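Local coordinates for putative ABC-transporter ATP-binding protein (Alicyclobacillus acidocaldarius, PDB 1Z47) that probably binds and hydrolyses ATP as the nucleotide-binding subunit that powers a putative bacterial sulfate ABC transporter, at residues Arg215-Val218 / Asn223-Gln226; Glu235-Gly238 / Val242-Phe245. One frame throughout, in Å; residues are numbered along the deposited sequence.

Contact 1: residues Arg215-Val218 / Asn223-Gln226; sequences RVLV and NVEQ
The beta hairpin of strands 215-220 and 223-228 closes here, with V218 gripped through both its backbone polar atoms. V218 N donates to Q226 O over 2.9 Å, and V218 O takes E225 N at 2.8 Å. The CA of V224 adds a CA-H...O contact to that same V218 O at 3.5 Å. E225 and Q226 together stand opposite V218 in a classic beta bulge: E225 is helical in its backbone (psi -40°), which kinks the strand, splays the two segments to 131° and leaves Q226 N, 3.8 Å from V218 O, buried without a partner. This hairpin ends the mixed sheet of the ATP-binding domain: 215-220 runs parallel to 43-47, the strand leading to the apparent Walker A loop, and 223-228 lies at one edge. On one face L217 and V224 cross at about a right angle, L217 CD1 lying 3.6 Å from V224 CG1. L217 holds CG anti to its backbone N (chi1 -170°), which sends the branch across to V224; F36 and V34 of strand 34-38 pack against this pair. V218 turns to the other face with Q226, under helix 240-245, where F241 touches V218 and E225. E225 OE1 is hydrogen-bonded to T239 OG1.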
ATOM      1  N   ARG B 215     -13.274  -9.186 -11.195  1.00 32.82           N
ATOM      2  CA  ARG B 215     -13.350  -8.074 -12.150  1.00 38.26           C
ATOM      3  C   ARG B 215     -13.355  -6.746 -11.393  1.00 37.42           C
ATOM      4  O   ARG B 215     -13.849  -6.636 -10.264  1.00 34.43           O
ATOM      5  CB  ARG B 215     -14.591  -8.146 -13.055  1.00 34.88           C
ATOM      6  CG  ARG B 215     -14.482  -9.221 -14.153  1.00 40.86           C
ATOM      7  CD  ARG B 215     -15.597  -9.075 -15.156  1.00 43.99           C
ATOM      8  NE  ARG B 215     -16.898  -9.247 -14.524  1.00 42.35           N
ATOM      9  CZ  ARG B 215     -18.038  -8.818 -15.037  1.00 46.19           C
ATOM     10  NH1 ARG B 215     -18.038  -8.172 -16.206  1.00 45.15           N
ATOM     11  NH2 ARG B 215     -19.175  -9.047 -14.394  1.00 40.98           N
ATOM     12  N   VAL B 216     -12.826  -5.729 -12.048  1.00 39.51           N
ATOM     13  CA  VAL B 216     -12.701  -4.409 -11.450  1.00 38.40           C
ATOM     14  C   VAL B 216     -13.544  -3.373 -12.172  1.00 37.69           C
ATOM     15  O   VAL B 216     -13.509  -3.286 -13.408  1.00 40.06           O
ATOM     16  CB  VAL B 216     -11.223  -3.965 -11.512  1.00 39.72           C
ATOM     17  CG1 VAL B 216     -11.031  -2.603 -10.838  1.00 37.83           C
ATOM     18  CG2 VAL B 216     -10.354  -5.031 -10.856  1.00 43.22           C
ATOM     19  N   LEU B 217     -14.304  -2.608 -11.395  1.00 33.20           N
ATOM     20  CA  LEU B 217     -15.113  -1.534 -11.920  1.00 34.96           C
ATOM     21  C   LEU B 217     -14.353  -0.213 -11.629  1.00 35.91           C
ATOM     22  O   LEU B 217     -14.328   0.272 -10.495  1.00 36.35           O
ATOM     23  CB  LEU B 217     -16.479  -1.513 -11.238  1.00 36.51           C
ATOM     24  CG  LEU B 217     -17.458  -0.556 -11.908  1.00 39.80           C
ATOM     25  CD1 LEU B 217     -17.971  -1.208 -13.187  1.00 44.13           C
ATOM     26  CD2 LEU B 217     -18.614  -0.244 -10.990  1.00 43.57           C
ATOM     27  N   VAL B 218     -13.719   0.349 -12.651  1.00 35.59           N
ATOM     28  CA  VAL B 218     -12.979   1.595 -12.475  1.00 33.24           C
ATOM     29  C   VAL B 218     -13.929   2.792 -12.598  1.00 38.29           C
ATOM     30  O   VAL B 218     -14.636   2.976 -13.607  1.00 37.46           O
ATOM     31  CB  VAL B 218     -11.835   1.695 -13.512  1.00 35.79           C
ATOM     32  CG1 VAL B 218     -10.836   2.795 -13.121  1.00 31.07           C
ATOM     33  CG2 VAL B 218     -11.145   0.357 -13.638  1.00 37.34           C
ATOM     34  N   ASN B 223     -18.486   8.126 -13.367  1.00 40.75           N
ATOM     35  CA  ASN B 223     -18.769   7.296 -14.533  1.00 40.61           C
ATOM     36  C   ASN B 223     -17.883   6.052 -14.513  1.00 42.48           C
ATOM     37  O   ASN B 223     -16.771   6.062 -13.963  1.00 39.80           O
ATOM     38  CB  ASN B 223     -18.470   8.047 -15.846  1.00 40.27           C
ATOM     39  CG  ASN B 223     -18.911   9.487 -15.822  1.00 44.88           C
ATOM     40  OD1 ASN B 223     -18.087  10.397 -15.969  1.00 52.85           O
ATOM     41  ND2 ASN B 223     -20.211   9.717 -15.638  1.00 42.43           N
ATOM     42  N   VAL B 224     -18.373   4.990 -15.140  1.00 37.34           N
ATOM     43  CA  VAL B 224     -17.623   3.762 -15.245  1.00 39.14           C
ATOM     44  C   VAL B 224     -16.659   3.896 -16.428  1.00 43.30           C
ATOM     45  O   VAL B 224     -17.084   4.015 -17.576  1.00 44.43           O
ATOM     46  CB  VAL B 224     -18.559   2.572 -15.497  1.00 36.57           C
ATOM     47  CG1 VAL B 224     -17.766   1.317 -15.723  1.00 36.20           C
ATOM     48  CG2 VAL B 224     -19.500   2.418 -14.332  1.00 38.60           C
ATOM     49  N   GLU B 225     -15.363   3.870 -16.151  1.00 38.46           N
ATOM     50  CA  GLU B 225     -14.354   3.981 -17.189  1.00 42.92           C
ATOM     51  C   GLU B 225     -14.166   2.635 -17.866  1.00 43.68           C
ATOM     52  O   GLU B 225     -13.991   2.557 -19.080  1.00 46.37           O
ATOM     53  CB  GLU B 225     -13.028   4.444 -16.585  1.00 40.96           C
ATOM     54  CG  GLU B 225     -13.078   5.843 -15.983  1.00 45.20           C
ATOM     55  CD  GLU B 225     -12.954   6.926 -17.039  1.00 41.01           C
ATOM     56  OE1 GLU B 225     -12.119   6.748 -17.932  1.00 43.02           O
ATOM     57  OE2 GLU B 225     -13.671   7.948 -16.966  1.00 48.81           O
ATOM     58  N   GLN B 226     -14.183   1.570 -17.074  1.00 42.32           N
ATOM     59  CA  GLN B 226     -14.019   0.221 -17.610  1.00 39.70           C
ATOM     60  C   GLN B 226     -14.432  -0.796 -16.549  1.00 39.23           C
ATOM     61  O   GLN B 226     -14.426  -0.508 -15.354  1.00 39.48           O
ATOM     62  CB  GLN B 226     -12.567  -0.013 -18.067  1.00 38.20           C
ATOM     63  CG  GLN B 226     -12.251  -1.442 -18.520  1.00 38.60           C
ATOM     64  CD  GLN B 226     -10.960  -1.564 -19.306  1.00 42.81           C
ATOM     65  OE1 GLN B 226     -10.032  -0.757 -19.159  1.00 43.00           O
ATOM     66  NE2 GLN B 226     -10.882  -2.591 -20.139  1.00 43.73           N
TER

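Contact 2: residues Glu235-Gly238 / Val242-Phe245; sequences EKPG and VASF
P237 sets its ring against V242 and A243 where the chain leaves helix 230-235 and turns into helix 240-245, a short helix-loop-helix connection in the chain between the hairpin and the C-terminal strands. Going along the first segment, E235 closes the earlier helix and turns its carboxylate to two arginines. That group bridges subunits, OE1 making a salt bridge to R349 of the same chain and OE2 one to R334 of the second subunit. K236 is the first residue to leave helical geometry; its side chain heads away from 242-245, and the turn of the backbone brings P237 round to face the helix. Both apolar side-chain contacts run through P237. Its CB sits over the backbone between V242 and A243, 3.5 Å from A243 N, and the same CB lies 3.7 Å from A243 CB. CG continues alongside the alanine, reaching A243 CB at 3.8 Å. From the valine side, V242 points at the proline and lays CG1 3.8 Å from P237 CB; with CG1 anti to the backbone N (chi1 179°), that branch is turned to the CA-CB edge of the ring. G238 then passes the base of V242, its N 4.1 Å from V242 CB. Beyond the contact, F351 packs on P237 and F353 on A243, both from strand 351-354, so the C-terminal strand shares in this packing. V242 N is held by T239 OG1 at the start of the helix. No hydrogen bond joins the two segments. The grip is by van der Waals contact between aliphatic carbons and one face of a helical turn, which fixes how closely the loop lies on the helix but gives it little directional hold, leaving polar anchoring to groups outside the pair.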
ATOM      1  N   GLU B 235      -3.571  -4.706 -19.066  1.00 40.10           N
ATOM      2  CA  GLU B 235      -2.982  -4.842 -20.391  1.00 43.90           C
ATOM      3  C   GLU B 235      -3.764  -4.161 -21.512  1.00 42.82           C
ATOM      4  O   GLU B 235      -3.168  -3.753 -22.507  1.00 45.03           O
ATOM      5  CB  GLU B 235      -2.773  -6.326 -20.712  1.00 44.57           C
ATOM      6  CG  GLU B 235      -1.822  -7.028 -19.733  1.00 49.12           C
ATOM      7  CD  GLU B 235      -0.363  -6.603 -19.873  1.00 54.28           C
ATOM      8  OE1 GLU B 235      -0.091  -5.448 -20.278  1.00 58.93           O
ATOM      9  OE2 GLU B 235       0.526  -7.426 -19.561  1.00 57.62           O
ATOM     10  N   LYS B 236      -5.079  -4.026 -21.340  1.00 38.50           N
ATOM     11  CA  LYS B 236      -5.941  -3.394 -22.331  1.00 39.03           C
ATOM     12  C   LYS B 236      -6.784  -2.255 -21.733  1.00 35.93           C
ATOM     13  O   LYS B 236      -8.015  -2.277 -21.770  1.00 32.73           O
ATOM     14  CB  LYS B 236      -6.841  -4.451 -22.985  1.00 42.72           C
ATOM     15  CG  LYS B 236      -6.028  -5.570 -23.650  1.00 47.38           C
ATOM     16  CD  LYS B 236      -6.901  -6.552 -24.441  1.00 55.06           C
ATOM     17  CE  LYS B 236      -7.608  -7.556 -23.538  1.00 61.24           C
ATOM     18  NZ  LYS B 236      -8.514  -8.481 -24.288  1.00 58.25           N
ATOM     19  N   PRO B 237      -6.115  -1.245 -21.143  1.00 36.87           N
ATOM     20  CA  PRO B 237      -6.845  -0.114 -20.555  1.00 38.46           C
ATOM     21  C   PRO B 237      -7.725   0.573 -21.602  1.00 41.05           C
ATOM     22  O   PRO B 237      -7.269   0.877 -22.708  1.00 45.43           O
ATOM     23  CB  PRO B 237      -5.728   0.790 -20.019  1.00 34.05           C
ATOM     24  CG  PRO B 237      -4.500   0.403 -20.853  1.00 39.22           C
ATOM     25  CD  PRO B 237      -4.658  -1.095 -20.974  1.00 38.14           C
ATOM     26  N   GLY B 238      -8.982   0.797 -21.259  1.00 39.44           N
ATOM     27  CA  GLY B 238      -9.901   1.418 -22.195  1.00 44.62           C
ATOM     28  C   GLY B 238      -9.709   2.913 -22.354  1.00 44.86           C
ATOM     29  O   GLY B 238     -10.055   3.481 -23.384  1.00 48.21           O
ATOM     30  N   VAL B 242      -7.739   4.792 -17.072  1.00 31.46           N
ATOM     31  CA  VAL B 242      -7.502   3.412 -16.632  1.00 34.69           C
ATOM     32  C   VAL B 242      -6.015   3.105 -16.762  1.00 32.84           C
ATOM     33  O   VAL B 242      -5.397   2.532 -15.865  1.00 35.97           O
ATOM     34  CB  VAL B 242      -8.307   2.351 -17.471  1.00 36.43           C
ATOM     35  CG1 VAL B 242      -7.986   0.933 -16.967  1.00 34.88           C
ATOM     36  CG2 VAL B 242      -9.808   2.609 -17.354  1.00 30.08           C
ATOM     37  N   ALA B 243      -5.422   3.542 -17.868  1.00 34.30           N
ATOM     38  CA  ALA B 243      -4.011   3.305 -18.099  1.00 29.26           C
ATOM     39  C   ALA B 243      -3.115   3.944 -17.041  1.00 30.09           C
ATOM     40  O   ALA B 243      -2.086   3.388 -16.660  1.00 34.15           O
ATOM     41  CB  ALA B 243      -3.626   3.803 -19.509  1.00 36.06           C
ATOM     42  N   SER B 244      -3.514   5.116 -16.565  1.00 30.89           N
ATOM     43  CA  SER B 244      -2.739   5.842 -15.574  1.00 32.32           C
ATOM     44  C   SER B 244      -3.123   5.507 -14.135  1.00 30.20           C
ATOM     45  O   SER B 244      -2.391   5.834 -13.217  1.00 35.03           O
ATOM     46  CB  SER B 244      -2.928   7.344 -15.795  1.00 34.91           C
ATOM     47  OG  SER B 244      -2.837   7.633 -17.166  1.00 41.77           O
ATOM     48  N   PHE B 245      -4.263   4.860 -13.934  1.00 30.22           N
ATOM     49  CA  PHE B 245      -4.703   4.546 -12.573  1.00 33.64           C
ATOM     50  C   PHE B 245      -4.411   3.099 -12.147  1.00 34.24           C
ATOM     51  O   PHE B 245      -4.313   2.827 -10.954  1.00 37.15           O
ATOM     52  CB  PHE B 245      -6.205   4.850 -12.429  1.00 30.86           C
ATOM     53  CG  PHE B 245      -6.662   5.039 -11.005  1.00 34.39           C
ATOM     54  CD1 PHE B 245      -6.230   6.134 -10.255  1.00 32.99           C
ATOM     55  CD2 PHE B 245      -7.524   4.122 -10.408  1.00 33.52           C
ATOM     56  CE1 PHE B 245      -6.652   6.318  -8.924  1.00 34.48           C
ATOM     57  CE2 PHE B 245      -7.947   4.298  -9.078  1.00 35.37           C
ATOM     58  CZ  PHE B 245      -7.506   5.400  -8.339  1.00 33.44           C
TER

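How the contacts relate
Contacts 1 and 2 follow one another along the chain, their centres about 10 Å apart, and Q226 joins them. From the hairpin of contact 1 its side-chain amide extends to the loop of contact 2: Q226 OE1 accepts a probable hydrogen bond from G238 N at 2.8 Å, and Q226 NE2 makes a weak one to K236 O. Q226 OE1 also packs on V242 CG1 at 3.4 Å. The amide thus supplies polar fastening to a loop that meets its own helix through carbon atoms. On the side of the probable nucleotide site, V218 of contact 1 lies near the apparent Walker A loop without touching it. Contact 2 adjoins the C-terminal strand and the second subunit.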